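Local structure of dehydrogenase (3UOE) at residues 200-205 with 239-244; 161-166 with 177-182; 86-91 with 103-108; 136-141 with 280-285; 26-31 with 339-344. The protein probably catalyses a redox reaction as a member of the LDH2/MDH2 family of malate/L-lactate dehydrogenase-like oxidoreductases. All blocks are in the same frame, centred on the assembly; numbering follows the deposited sequence.

Interaction 1: residues 200-205 with 239-244; sequences SIVSMG and GAIAPF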
# COMPACT_ATOMS: atom_id res chain seq x y z
N SER A 200 11.16 -2.92 -0.37
CA SER A 200 12.54 -3.06 0.06
C SER A 200 13.25 -1.72 -0.13
O SER A 200 12.80 -0.87 -0.90
CB SER A 200 13.26 -4.17 -0.71
OG SER A 200 13.22 -3.93 -2.11
N ILE A 201 14.35 -1.51 0.58
CA ILE A 201 15.04 -0.23 0.52
C ILE A 201 15.74 -0.06 -0.83
O ILE A 201 15.98 1.06 -1.28
CB ILE A 201 16.08 -0.11 1.65
CG1 ILE A 201 16.58 1.32 1.75
CG2 ILE A 201 17.22 -1.09 1.42
CD1 ILE A 201 17.51 1.54 2.92
N VAL A 202 16.05 -1.19 -1.46
CA VAL A 202 16.64 -1.19 -2.78
C VAL A 202 16.23 -2.47 -3.50
O VAL A 202 15.81 -3.44 -2.86
CB VAL A 202 18.18 -1.09 -2.72
CG1 VAL A 202 18.80 -2.39 -2.23
CG2 VAL A 202 18.74 -0.71 -4.06
N SER A 203 16.33 -2.46 -4.82
CA SER A 203 16.08 -3.65 -5.63
C SER A 203 17.28 -4.61 -5.63
O SER A 203 18.42 -4.19 -5.51
CB SER A 203 15.77 -3.24 -7.07
OG SER A 203 15.49 -4.38 -7.88
N MSE A 204 17.02 -5.91 -5.76
CA MSE A 204 18.12 -6.86 -5.90
C MSE A 204 18.73 -6.66 -7.29
O MSE A 204 19.95 -6.80 -7.48
CB MSE A 204 17.64 -8.29 -5.73
CG MSE A 204 18.75 -9.33 -5.75
SE MSE A 204 20.22 -8.95 -4.50
CE MSE A 204 19.53 -9.74 -2.84
N GLY A 205 17.87 -6.32 -8.25
CA GLY A 205 18.33 -5.96 -9.58
C GLY A 205 19.42 -4.91 -9.53
O GLY A 205 20.43 -5.04 -10.23
N GLY A 239 22.76 -12.57 0.64
CA GLY A 239 22.28 -12.15 1.95
C GLY A 239 20.82 -11.74 1.97
O GLY A 239 19.96 -12.46 1.46
N ALA A 240 20.54 -10.59 2.56
CA ALA A 240 19.18 -10.08 2.65
C ALA A 240 19.15 -8.55 2.63
O ALA A 240 20.03 -7.88 3.19
CB ALA A 240 18.46 -10.64 3.88
N ILE A 241 18.13 -8.01 1.98
CA ILE A 241 17.98 -6.58 1.82
C ILE A 241 17.06 -6.08 2.91
O ILE A 241 16.16 -6.81 3.34
CB ILE A 241 17.40 -6.25 0.42
CG1 ILE A 241 18.36 -6.71 -0.68
CG2 ILE A 241 17.11 -4.77 0.28
CD1 ILE A 241 17.75 -6.74 -2.08
N ALA A 242 17.28 -4.86 3.36
CA ALA A 242 16.42 -4.25 4.37
C ALA A 242 15.13 -3.73 3.74
O ALA A 242 15.10 -3.41 2.56
CB ALA A 242 17.15 -3.12 5.09
N PRO A 243 14.05 -3.68 4.53
CA PRO A 243 12.82 -3.01 4.11
C PRO A 243 13.06 -1.51 4.10
O PRO A 243 13.94 -1.04 4.82
CB PRO A 243 11.85 -3.34 5.24
CG PRO A 243 12.76 -3.50 6.45
CD PRO A 243 13.91 -4.27 5.87
N PHE A 244 12.31 -0.76 3.31
CA PHE A 244 12.38 0.69 3.41
C PHE A 244 11.48 1.09 4.57
O PHE A 244 10.61 0.33 4.97
CB PHE A 244 11.88 1.36 2.13
CG PHE A 244 10.44 1.76 2.18
CD1 PHE A 244 9.45 0.81 2.01
CD2 PHE A 244 10.08 3.08 2.41
CE1 PHE A 244 8.11 1.17 2.06
CE2 PHE A 244 8.76 3.45 2.47
CZ PHE A 244 7.77 2.50 2.29
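Ile-201 and Ala-242 supply the one hydrogen bond between 200-205 and 239-244, and the side chains pack beside it. Ile-201 N reaches Ala-242 O at 2.8 Å, its N-H pointing almost straight at the acceptor (165°). The same oxygen receives a longer CA-H...O contact from Ser-200. Another polar link stays within 200-205: Ser-200 OG, lodged between its own backbone N and carbonyl carbon (chi1 57°), donates to Val-202 O at 2.7 Å from above the carbonyl plane and spans the bend at Ile-201.

Apolar contacts gather round Ile-241, which points toward the other segment and divides its branches between partners. CG2 lies 3.8 Å from Val-202 CG1, the two side chains crossing at about a right angle, and 3.9 Å from Ile-201 CG2. The longer branch ends in CD1, met by Met-204 CE at 3.6 Å. This residue is a selenomethionine whose chain bends at chi2 and chi3, bringing the terminal methyl back to the isoleucine. Ile-207 of helix 204-213 touches both Val-202 and Ile-241. Farther along, Phe-244 packs on Lys-248 of the second subunit, so the contact borders the dimer interface.

Capping and bridging complete the account. Ser-203 holds the N-cap position of helix 204-213, its OG accepting a weak bond from Gly-205 N. Ser-200 and Pro-243 form an isolated beta bridge, which sets the chain leaving outer strand 240-241 of a small antiparallel sheet beside the loop that leads into helix 204-213, and Ile-241 packs against the helix start.

Interaction 2: residues 161-166 with 177-182; sequences STSEAL and IGTNPV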
# COMPACT_ATOMS: atom_id res chain seq x y z
N SER A 161 3.16 -7.47 -6.96
CA SER A 161 3.82 -8.67 -7.43
C SER A 161 4.80 -9.07 -6.34
O SER A 161 5.38 -8.21 -5.67
CB SER A 161 4.57 -8.39 -8.74
OG SER A 161 5.03 -9.58 -9.36
N THR A 162 4.96 -10.37 -6.14
CA THR A 162 5.93 -10.89 -5.18
C THR A 162 7.16 -11.46 -5.89
O THR A 162 7.28 -11.40 -7.12
CB THR A 162 5.30 -11.94 -4.26
OG1 THR A 162 4.79 -13.03 -5.05
CG2 THR A 162 4.19 -11.31 -3.42
N SER A 163 8.07 -12.04 -5.11
CA SER A 163 9.36 -12.49 -5.65
C SER A 163 10.02 -13.55 -4.78
O SER A 163 9.45 -13.98 -3.80
CB SER A 163 10.31 -11.30 -5.75
OG SER A 163 10.82 -10.99 -4.47
N GLU A 164 11.23 -13.96 -5.18
CA GLU A 164 12.10 -14.75 -4.33
C GLU A 164 12.31 -14.02 -3.02
O GLU A 164 12.35 -12.78 -2.98
CB GLU A 164 13.48 -14.96 -4.99
CG GLU A 164 13.55 -16.02 -6.08
CD GLU A 164 13.19 -15.47 -7.46
OE1 GLU A 164 12.52 -14.41 -7.54
OE2 GLU A 164 13.58 -16.11 -8.47
N ALA A 165 12.46 -14.77 -1.94
CA ALA A 165 12.79 -14.20 -0.64
C ALA A 165 14.13 -13.47 -0.73
O ALA A 165 15.18 -14.10 -0.86
CB ALA A 165 12.85 -15.31 0.41
N LEU A 166 14.09 -12.15 -0.66
CA LEU A 166 15.31 -11.36 -0.79
C LEU A 166 15.47 -10.34 0.32
O LEU A 166 16.53 -9.73 0.46
CB LEU A 166 15.33 -10.64 -2.14
CG LEU A 166 15.36 -11.57 -3.35
CD1 LEU A 166 15.02 -10.81 -4.63
CD2 LEU A 166 16.70 -12.29 -3.44
N ILE A 177 11.18 -12.42 2.79
CA ILE A 177 10.11 -11.64 2.17
C ILE A 177 10.60 -11.19 0.79
O ILE A 177 11.80 -10.99 0.58
CB ILE A 177 9.77 -10.41 3.06
CG1 ILE A 177 9.37 -10.86 4.47
CG2 ILE A 177 8.68 -9.53 2.42
CD1 ILE A 177 9.43 -9.76 5.52
N GLY A 178 9.68 -11.05 -0.16
CA GLY A 178 10.04 -10.61 -1.50
C GLY A 178 10.26 -9.11 -1.56
O GLY A 178 9.99 -8.40 -0.58
N THR A 179 10.76 -8.62 -2.70
CA THR A 179 10.93 -7.18 -2.87
C THR A 179 9.58 -6.47 -2.96
O THR A 179 9.49 -5.26 -2.72
CB THR A 179 11.80 -6.85 -4.10
OG1 THR A 179 11.27 -7.51 -5.25
CG2 THR A 179 13.23 -7.31 -3.87
N ASN A 180 8.54 -7.22 -3.32
CA ASN A 180 7.13 -6.82 -3.17
C ASN A 180 6.78 -5.37 -3.46
O ASN A 180 6.40 -4.62 -2.55
CB ASN A 180 6.60 -7.20 -1.79
CG ASN A 180 6.72 -8.68 -1.52
OD1 ASN A 180 7.18 -9.44 -2.38
ND2 ASN A 180 6.31 -9.10 -0.32
N PRO A 181 6.88 -4.98 -4.73
CA PRO A 181 6.47 -3.64 -5.15
C PRO A 181 4.95 -3.52 -5.18
O PRO A 181 4.22 -4.50 -5.40
CB PRO A 181 7.00 -3.53 -6.59
CG PRO A 181 7.51 -4.89 -6.97
CD PRO A 181 7.20 -5.86 -5.87
N VAL A 182 4.47 -2.30 -4.94
CA VAL A 182 3.10 -1.95 -5.25
C VAL A 182 3.10 -0.70 -6.12
O VAL A 182 3.86 0.24 -5.88
CB VAL A 182 2.29 -1.70 -3.98
CG1 VAL A 182 2.96 -0.64 -3.12
CG2 VAL A 182 0.87 -1.28 -4.35
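Ser-163 OG grips the opposite segment by accepting from Thr-179 N at 3.0 Å, and it also donates to Glu-164 O at 2.8 Å. A chi1 of 77° swings the hydroxyl toward Thr-179 N while keeping Glu-164 O within range. The second bond across the contact is purely backbone, Leu-166 N to Ile-177 O at 2.9 Å.

A weaker CA-H...O contact follows: Asn-180 CA directs its hydrogen at Ser-161 O over 3.4 Å, nearly in line (169° at the hydrogen). Pro-181 CD presses on the same oxygen at 3.0 Å. The Asn-180 amide brings OD1 beside Thr-162 CA. Its ND2 is hydrogen-bonded outside the two segments, to Gly-253 O and Glu-257 OE1 of helix 246-264, as is Thr-162 OG1, to Gly-285 N.

Packing is modest: Leu-166 CD1 meets Thr-179 CG2 at 4.0 Å, their side chains crossing at a slant. At Gly-178 a side chain would collide with Ser-163 OG and with Asn-180 OD1, so the close approach depends on glycine.

The chemistry is that of two irregular loop segments of one chain joined mainly through peptide groups and the hydroxyl of Ser-163, which binds as donor and acceptor at once.

Interaction 3: residues 86-91 with 103-108; sequences PTTRGN and DGERGL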
# COMPACT_ATOMS: atom_id res chain seq x y z
N PRO A 86 5.89 -19.28 -24.81
CA PRO A 86 6.01 -18.11 -25.69
C PRO A 86 4.69 -17.55 -26.25
O PRO A 86 4.68 -16.40 -26.70
CB PRO A 86 6.91 -18.61 -26.84
CG PRO A 86 6.69 -20.11 -26.88
CD PRO A 86 6.37 -20.52 -25.44
N THR A 87 3.61 -18.31 -26.21
CA THR A 87 2.38 -17.90 -26.90
C THR A 87 1.19 -17.65 -25.99
O THR A 87 0.31 -16.87 -26.33
CB THR A 87 1.92 -18.94 -27.93
OG1 THR A 87 1.78 -20.21 -27.27
CG2 THR A 87 2.91 -19.06 -29.07
N THR A 88 1.13 -18.33 -24.85
CA THR A 88 -0.04 -18.20 -24.01
C THR A 88 -0.21 -16.76 -23.53
O THR A 88 0.75 -16.02 -23.35
CB THR A 88 -0.00 -19.16 -22.81
OG1 THR A 88 -1.26 -19.12 -22.12
CG2 THR A 88 1.11 -18.78 -21.85
N ARG A 89 -1.47 -16.37 -23.36
CA ARG A 89 -1.80 -15.07 -22.80
C ARG A 89 -2.50 -15.28 -21.46
O ARG A 89 -3.16 -14.39 -20.94
CB ARG A 89 -2.68 -14.28 -23.80
CG ARG A 89 -1.88 -13.91 -25.06
CD ARG A 89 -2.74 -13.56 -26.26
NE ARG A 89 -1.96 -13.61 -27.50
CZ ARG A 89 -1.44 -12.54 -28.10
NH1 ARG A 89 -1.63 -11.33 -27.56
NH2 ARG A 89 -0.74 -12.66 -29.23
N GLY A 90 -2.32 -16.47 -20.90
CA GLY A 90 -2.94 -16.83 -19.64
C GLY A 90 -4.37 -17.33 -19.81
O GLY A 90 -4.98 -17.15 -20.85
N ASN A 91 -4.88 -17.99 -18.78
CA ASN A 91 -6.26 -18.46 -18.77
C ASN A 91 -7.02 -18.01 -17.53
O ASN A 91 -6.76 -18.48 -16.43
CB ASN A 91 -6.31 -19.98 -18.86
CG ASN A 91 -7.73 -20.51 -18.83
OD1 ASN A 91 -8.66 -19.85 -19.29
ND2 ASN A 91 -7.91 -21.71 -18.27
N ASP A 103 -4.57 -18.40 -14.28
CA ASP A 103 -3.42 -19.28 -14.40
C ASP A 103 -2.57 -18.75 -15.56
O ASP A 103 -3.01 -18.75 -16.70
CB ASP A 103 -3.87 -20.71 -14.68
CG ASP A 103 -2.71 -21.66 -14.89
OD1 ASP A 103 -1.55 -21.19 -14.98
OD2 ASP A 103 -2.95 -22.88 -14.95
N GLY A 104 -1.36 -18.28 -15.25
CA GLY A 104 -0.48 -17.69 -16.25
C GLY A 104 0.03 -18.66 -17.31
O GLY A 104 0.47 -18.23 -18.38
N GLU A 105 -0.05 -19.95 -17.01
CA GLU A 105 0.41 -20.99 -17.94
C GLU A 105 1.86 -20.77 -18.35
O GLU A 105 2.25 -21.07 -19.48
CB GLU A 105 -0.49 -21.07 -19.18
CG GLU A 105 -1.93 -21.55 -18.89
CD GLU A 105 -2.87 -21.48 -20.10
OE1 GLU A 105 -2.41 -21.19 -21.23
OE2 GLU A 105 -4.09 -21.73 -19.93
N ARG A 106 2.65 -20.24 -17.42
CA ARG A 106 4.09 -20.04 -17.63
C ARG A 106 4.36 -18.93 -18.64
O ARG A 106 5.46 -18.82 -19.18
CB ARG A 106 4.72 -21.37 -18.06
CG ARG A 106 4.72 -22.42 -16.95
CD ARG A 106 4.68 -23.88 -17.43
NE ARG A 106 4.80 -24.06 -18.88
CZ ARG A 106 3.79 -24.42 -19.66
NH1 ARG A 106 2.58 -24.64 -19.13
NH2 ARG A 106 3.97 -24.56 -20.97
N GLY A 107 3.34 -18.10 -18.91
CA GLY A 107 3.46 -17.06 -19.91
C GLY A 107 4.37 -15.92 -19.49
O GLY A 107 4.80 -15.83 -18.33
N LEU A 108 4.68 -15.06 -20.45
CA LEU A 108 5.46 -13.87 -20.17
C LEU A 108 4.61 -12.97 -19.29
O LEU A 108 3.41 -12.83 -19.53
CB LEU A 108 5.81 -13.16 -21.47
CG LEU A 108 6.68 -13.96 -22.43
CD1 LEU A 108 6.96 -13.14 -23.69
CD2 LEU A 108 7.98 -14.37 -21.75
O HOH W 1 3.43 -15.80 -22.96
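At the open end of the beta hairpin made by strands 91-96 and 99-105, on the border of the mixed seven-stranded sheet, Asn-91 and Asp-103 form an antiparallel hydrogen-bonded pair. Asn-91 N gives its hydrogen to Asp-103 O at 2.9 Å, and Asp-103 N returns one to Asn-91 O at 3.1 Å. Beyond this pair the chain folds through successive turns. In an Asx turn, Asp-103 OD1 accepts from Glu-105 N at 2.8 Å; the same oxygen also takes a bond from Asn-136 ND2 on the neighbouring strand. A type I' turn then carries the chain from Gly-104 to Gly-107.

Facing it, Thr-88 makes an ST turn, its OG1 accepting from Gly-90 N at 3.1 Å. Because OG1 stands opposite the backbone N across the CA-CB bond (chi1 -172°), the hydroxyl can also donate to Glu-105 OE1, a short bond of 2.5 Å that meets the carboxylate from 41° above its plane. The other carboxylate oxygen, OE2, is pressed against Asn-91 CB. Were a valine to stand in place of Thr-88, Glu-105 OE1 would probably lose its hydroxyl mate and Gly-90 N its acceptor, leaving the carboxylate freer to turn. Thr-88 CG2 fills the space beside Gly-107 CA, where a side chain on the glycine would clash. Gly-90 has backbone angles that would jam any CB against the preceding carbonyl. At the Thr-88 end, one water donates to Thr-88 O at 2.7 Å and accepts from Leu-108 N at 2.9 Å.

Interaction 4: residues 136-141 with 280-285; sequences NANHMG and HPANKG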
# COMPACT_ATOMS: atom_id res chain seq x y z
N ASN A 136 1.56 -18.52 -11.66
CA ASN A 136 2.20 -19.24 -12.75
C ASN A 136 2.46 -18.35 -13.97
O ASN A 136 2.25 -18.76 -15.11
CB ASN A 136 1.35 -20.47 -13.13
CG ASN A 136 2.13 -21.51 -13.93
OD1 ASN A 136 3.35 -21.63 -13.80
ND2 ASN A 136 1.42 -22.28 -14.75
N ALA A 137 2.91 -17.13 -13.70
CA ALA A 137 3.37 -16.21 -14.74
C ALA A 137 4.80 -15.75 -14.44
O ALA A 137 5.22 -15.74 -13.30
CB ALA A 137 2.45 -15.00 -14.85
N ASN A 138 5.54 -15.37 -15.48
CA ASN A 138 6.89 -14.87 -15.30
C ASN A 138 6.93 -13.42 -14.85
O ASN A 138 5.91 -12.77 -14.67
CB ASN A 138 7.73 -15.04 -16.57
CG ASN A 138 8.19 -16.47 -16.78
OD1 ASN A 138 9.31 -16.84 -16.41
ND2 ASN A 138 7.32 -17.29 -17.36
N HIS A 139 8.15 -12.93 -14.70
CA HIS A 139 8.42 -11.66 -14.05
C HIS A 139 7.72 -10.52 -14.78
O HIS A 139 7.71 -10.47 -16.01
CB HIS A 139 9.94 -11.43 -14.01
CG HIS A 139 10.35 -10.29 -13.13
ND1 HIS A 139 10.68 -9.05 -13.63
CD2 HIS A 139 10.51 -10.21 -11.79
CE1 HIS A 139 11.02 -8.25 -12.64
NE2 HIS A 139 10.91 -8.93 -11.51
N MSE A 140 7.13 -9.62 -14.00
CA MSE A 140 6.27 -8.56 -14.51
C MSE A 140 7.04 -7.33 -14.97
O MSE A 140 6.50 -6.45 -15.64
CB MSE A 140 5.29 -8.13 -13.42
CG MSE A 140 4.24 -9.17 -13.14
SE MSE A 140 3.14 -9.39 -14.73
CE MSE A 140 2.57 -11.26 -14.41
N GLY A 141 8.31 -7.25 -14.57
CA GLY A 141 9.06 -6.04 -14.81
C GLY A 141 8.50 -4.88 -14.01
O GLY A 141 8.02 -5.07 -12.89
N HIS A 280 13.77 -23.23 -12.44
CA HIS A 280 12.53 -23.57 -11.78
C HIS A 280 11.35 -22.79 -12.33
O HIS A 280 11.52 -21.70 -12.88
CB HIS A 280 12.64 -23.31 -10.27
CG HIS A 280 13.81 -24.00 -9.64
ND1 HIS A 280 14.92 -23.32 -9.18
CD2 HIS A 280 14.07 -25.32 -9.45
CE1 HIS A 280 15.80 -24.19 -8.70
NE2 HIS A 280 15.31 -25.41 -8.86
N PRO A 281 10.15 -23.36 -12.16
CA PRO A 281 8.90 -22.67 -12.51
C PRO A 281 8.82 -21.33 -11.80
O PRO A 281 9.20 -21.23 -10.64
CB PRO A 281 7.81 -23.62 -11.99
CG PRO A 281 8.46 -24.99 -11.99
CD PRO A 281 9.92 -24.73 -11.67
N ALA A 282 8.35 -20.29 -12.48
CA ALA A 282 8.05 -19.04 -11.79
C ALA A 282 6.79 -19.26 -10.95
O ALA A 282 5.74 -19.58 -11.48
CB ALA A 282 7.86 -17.92 -12.80
N ASN A 283 6.91 -19.14 -9.63
CA ASN A 283 5.78 -19.46 -8.74
C ASN A 283 5.43 -18.33 -7.76
O ASN A 283 4.87 -18.57 -6.69
CB ASN A 283 6.06 -20.76 -7.96
CG ASN A 283 7.30 -20.67 -7.11
OD1 ASN A 283 8.13 -19.78 -7.29
ND2 ASN A 283 7.44 -21.59 -6.15
N LYS A 284 5.77 -17.11 -8.15
CA LYS A 284 5.35 -15.91 -7.43
C LYS A 284 3.93 -15.54 -7.89
O LYS A 284 3.37 -16.20 -8.78
CB LYS A 284 6.35 -14.77 -7.67
CG LYS A 284 6.00 -13.81 -8.80
CD LYS A 284 5.99 -14.47 -10.15
CE LYS A 284 5.07 -13.73 -11.13
NZ LYS A 284 5.80 -12.74 -11.93
N GLY A 285 3.34 -14.52 -7.28
CA GLY A 285 2.00 -14.10 -7.65
C GLY A 285 1.92 -12.61 -7.97
O GLY A 285 2.85 -11.86 -7.67
O HOH W 2 2.53 -18.71 -9.17
O HOH W 3 5.48 -20.20 -14.15
O HOH W 4 7.02 -9.83 -11.07
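Ala-282 CB sits over one face of the Asn-138 side-chain amide, 4.0 Å from OD1, while the polar ends of that amide are held by Arg-78 NE at OD1 and Gly-107 O at ND2. The backbone carbonyl of Asn-138 is a second flat group covered on a face: Lys-284 NZ donates to its oxygen at 2.7 Å from 72° out of the carbonyl plane, well off the usual lone-pair direction. One carbon back, Lys-284 CE presses on Ala-137 O at 3.0 Å. Bends at chi2 and chi4 curl the lysine chain round to this spot.

The two segments join the end of strand 129-137 to the start of 285-291, adjacent antiparallel strands of the mixed sheet, at a place where water stands in for direct backbone pairing. One water links Asn-136 N to Lys-284 O, at 2.7 Å from each; another donates to Asn-136 OD1 and Ala-282 O. Lys-284 NZ has further, weaker partners in Asp-286, through a long ion pair, and in a water that also binds Met-140 N. A methionine replacing Lys-284 would probably leave Asn-138 O without its charged donor and Asp-286 without a distant, weak countercharge. On the next strand, 156-161, Ser-161 is touched by both selenomethionine Met-140 and Lys-284.

Interaction 5: residues 26-31 with 339-344; sequences LPPARL and TGIELP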
# COMPACT_ATOMS: atom_id res chain seq x y z
N LEU A 26 22.93 3.95 -26.80
CA LEU A 26 22.30 3.49 -28.03
C LEU A 26 20.92 4.10 -28.21
O LEU A 26 20.26 4.46 -27.23
CB LEU A 26 22.20 1.96 -28.02
CG LEU A 26 23.53 1.23 -28.22
CD1 LEU A 26 23.81 0.22 -27.11
CD2 LEU A 26 23.56 0.57 -29.59
N PRO A 27 20.47 4.23 -29.48
CA PRO A 27 19.10 4.65 -29.80
C PRO A 27 18.09 3.63 -29.29
O PRO A 27 18.28 2.43 -29.54
CB PRO A 27 19.08 4.64 -31.34
CG PRO A 27 20.50 4.67 -31.77
CD PRO A 27 21.29 3.99 -30.68
N PRO A 28 17.04 4.08 -28.59
CA PRO A 28 16.01 3.17 -28.08
C PRO A 28 15.45 2.24 -29.15
O PRO A 28 15.26 1.04 -28.88
CB PRO A 28 14.92 4.13 -27.59
CG PRO A 28 15.64 5.37 -27.25
CD PRO A 28 16.81 5.48 -28.18
N ALA A 29 15.19 2.77 -30.34
CA ALA A 29 14.60 1.96 -31.40
C ALA A 29 15.49 0.77 -31.74
O ALA A 29 14.99 -0.32 -32.03
CB ALA A 29 14.31 2.80 -32.65
N ARG A 30 16.80 0.97 -31.71
CA ARG A 30 17.73 -0.12 -32.01
C ARG A 30 17.63 -1.25 -30.99
O ARG A 30 17.57 -2.43 -31.36
CB ARG A 30 19.18 0.40 -32.09
CG ARG A 30 20.21 -0.70 -32.33
CD ARG A 30 21.63 -0.15 -32.42
NE ARG A 30 22.62 -1.20 -32.67
CZ ARG A 30 23.91 -0.99 -32.91
NH1 ARG A 30 24.38 0.25 -32.94
NH2 ARG A 30 24.73 -2.01 -33.14
N LEU A 31 17.63 -0.90 -29.70
CA LEU A 31 17.49 -1.88 -28.64
C LEU A 31 16.13 -2.55 -28.67
O LEU A 31 16.02 -3.76 -28.47
CB LEU A 31 17.70 -1.22 -27.27
CG LEU A 31 19.08 -0.59 -27.06
CD1 LEU A 31 19.22 -0.05 -25.64
CD2 LEU A 31 20.18 -1.61 -27.36
N THR A 339 18.43 11.53 -26.02
CA THR A 339 19.87 11.31 -25.96
C THR A 339 20.27 9.85 -26.11
O THR A 339 21.43 9.54 -26.38
CB THR A 339 20.45 11.85 -24.64
OG1 THR A 339 20.07 10.97 -23.58
CG2 THR A 339 19.89 13.23 -24.35
N GLY A 340 19.31 8.94 -25.93
CA GLY A 340 19.58 7.52 -26.03
C GLY A 340 19.66 6.81 -24.68
O GLY A 340 19.63 7.44 -23.63
N ILE A 341 19.75 5.48 -24.74
CA ILE A 341 19.86 4.64 -23.56
C ILE A 341 21.31 4.20 -23.31
O ILE A 341 22.00 3.73 -24.22
CB ILE A 341 18.96 3.40 -23.69
CG1 ILE A 341 17.50 3.79 -23.45
CG2 ILE A 341 19.38 2.30 -22.73
CD1 ILE A 341 16.51 2.84 -24.09
N GLU A 342 21.77 4.34 -22.07
CA GLU A 342 23.07 3.81 -21.70
C GLU A 342 22.92 2.43 -21.07
O GLU A 342 22.25 2.28 -20.06
CB GLU A 342 23.81 4.74 -20.74
CG GLU A 342 23.96 6.15 -21.26
CD GLU A 342 25.28 6.78 -20.86
OE1 GLU A 342 25.80 6.44 -19.77
OE2 GLU A 342 25.79 7.62 -21.63
N LEU A 343 23.53 1.42 -21.67
CA LEU A 343 23.60 0.14 -21.00
C LEU A 343 25.03 -0.37 -20.94
O LEU A 343 25.87 0.01 -21.76
CB LEU A 343 22.65 -0.89 -21.64
CG LEU A 343 23.03 -1.43 -23.01
CD1 LEU A 343 21.97 -2.41 -23.51
CD2 LEU A 343 23.18 -0.27 -23.95
N PRO A 344 25.32 -1.20 -19.93
CA PRO A 344 26.65 -1.78 -19.76
C PRO A 344 27.09 -2.52 -21.01
O PRO A 344 26.29 -3.29 -21.57
CB PRO A 344 26.44 -2.77 -18.61
CG PRO A 344 25.34 -2.13 -17.80
CD PRO A 344 24.43 -1.49 -18.80
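Ile-341 faces Leu-26 across an antiparallel hydrogen-bonded pair, and its side chain shows how one residue can fasten a strand to the helix that follows its partner. CB lies 3.9 Å from Leu-26 O. The short branch, CG2, anti to the backbone N across the CA-CB bond, meets Leu-31 CD1 at 3.7 Å. Through CG1 the longer branch reaches CD1, which rests 4.0 Å from Pro-28 CA, with Pro-28 CB and CG almost as close. The backbone below is fixed by Ile-341 N donating to Leu-26 O at 2.7 Å, in the carbonyl plane, and by Leu-26 N donating to Ile-341 O at 2.8 Å.

Two residues on, Leu-343 turns the same way. Its CD2 touches Leu-26 CD1 at 3.3 Å, a tight approach for two methyls, and its CD1 lies near Leu-31 CD1. Gly-340 leaves helix 327-339 with positive phi, and a CB there would strike Leu-26 O.

The two-stranded sheet of 23-26 and 341-344 thus lies beside the first turn of helix 28-41. Leu-57 and Leu-61 of helix 46-61 close over Ile-341, and Phe-348 of helix 345-355 covers Leu-26.

How the interactions relate
Interactions 1 to 4 form a touching series, while interaction 5 stands apart. Interactions 1 and 2, with centres 9 Å apart, meet where Ile-241 N probably bonds to Leu-166 O at 2.8 Å. Interaction 2 continues into interaction 4 through Thr-162 N and Gly-285 O, 3.0 Å apart, a probable bond where the ends of strands 156-161 and 285-291 meet. Interaction 4 then borders interaction 3 at strands 99-105 and 129-137, where Arg-106 N lies 2.8 Å from Asn-136 O. The ends of this series, interactions 1 and 3, have centres 29 Å apart. Interaction 5 joins regions near the chain's two ends and comes no nearer than about 9 Å, between nearest atoms, to interaction 1.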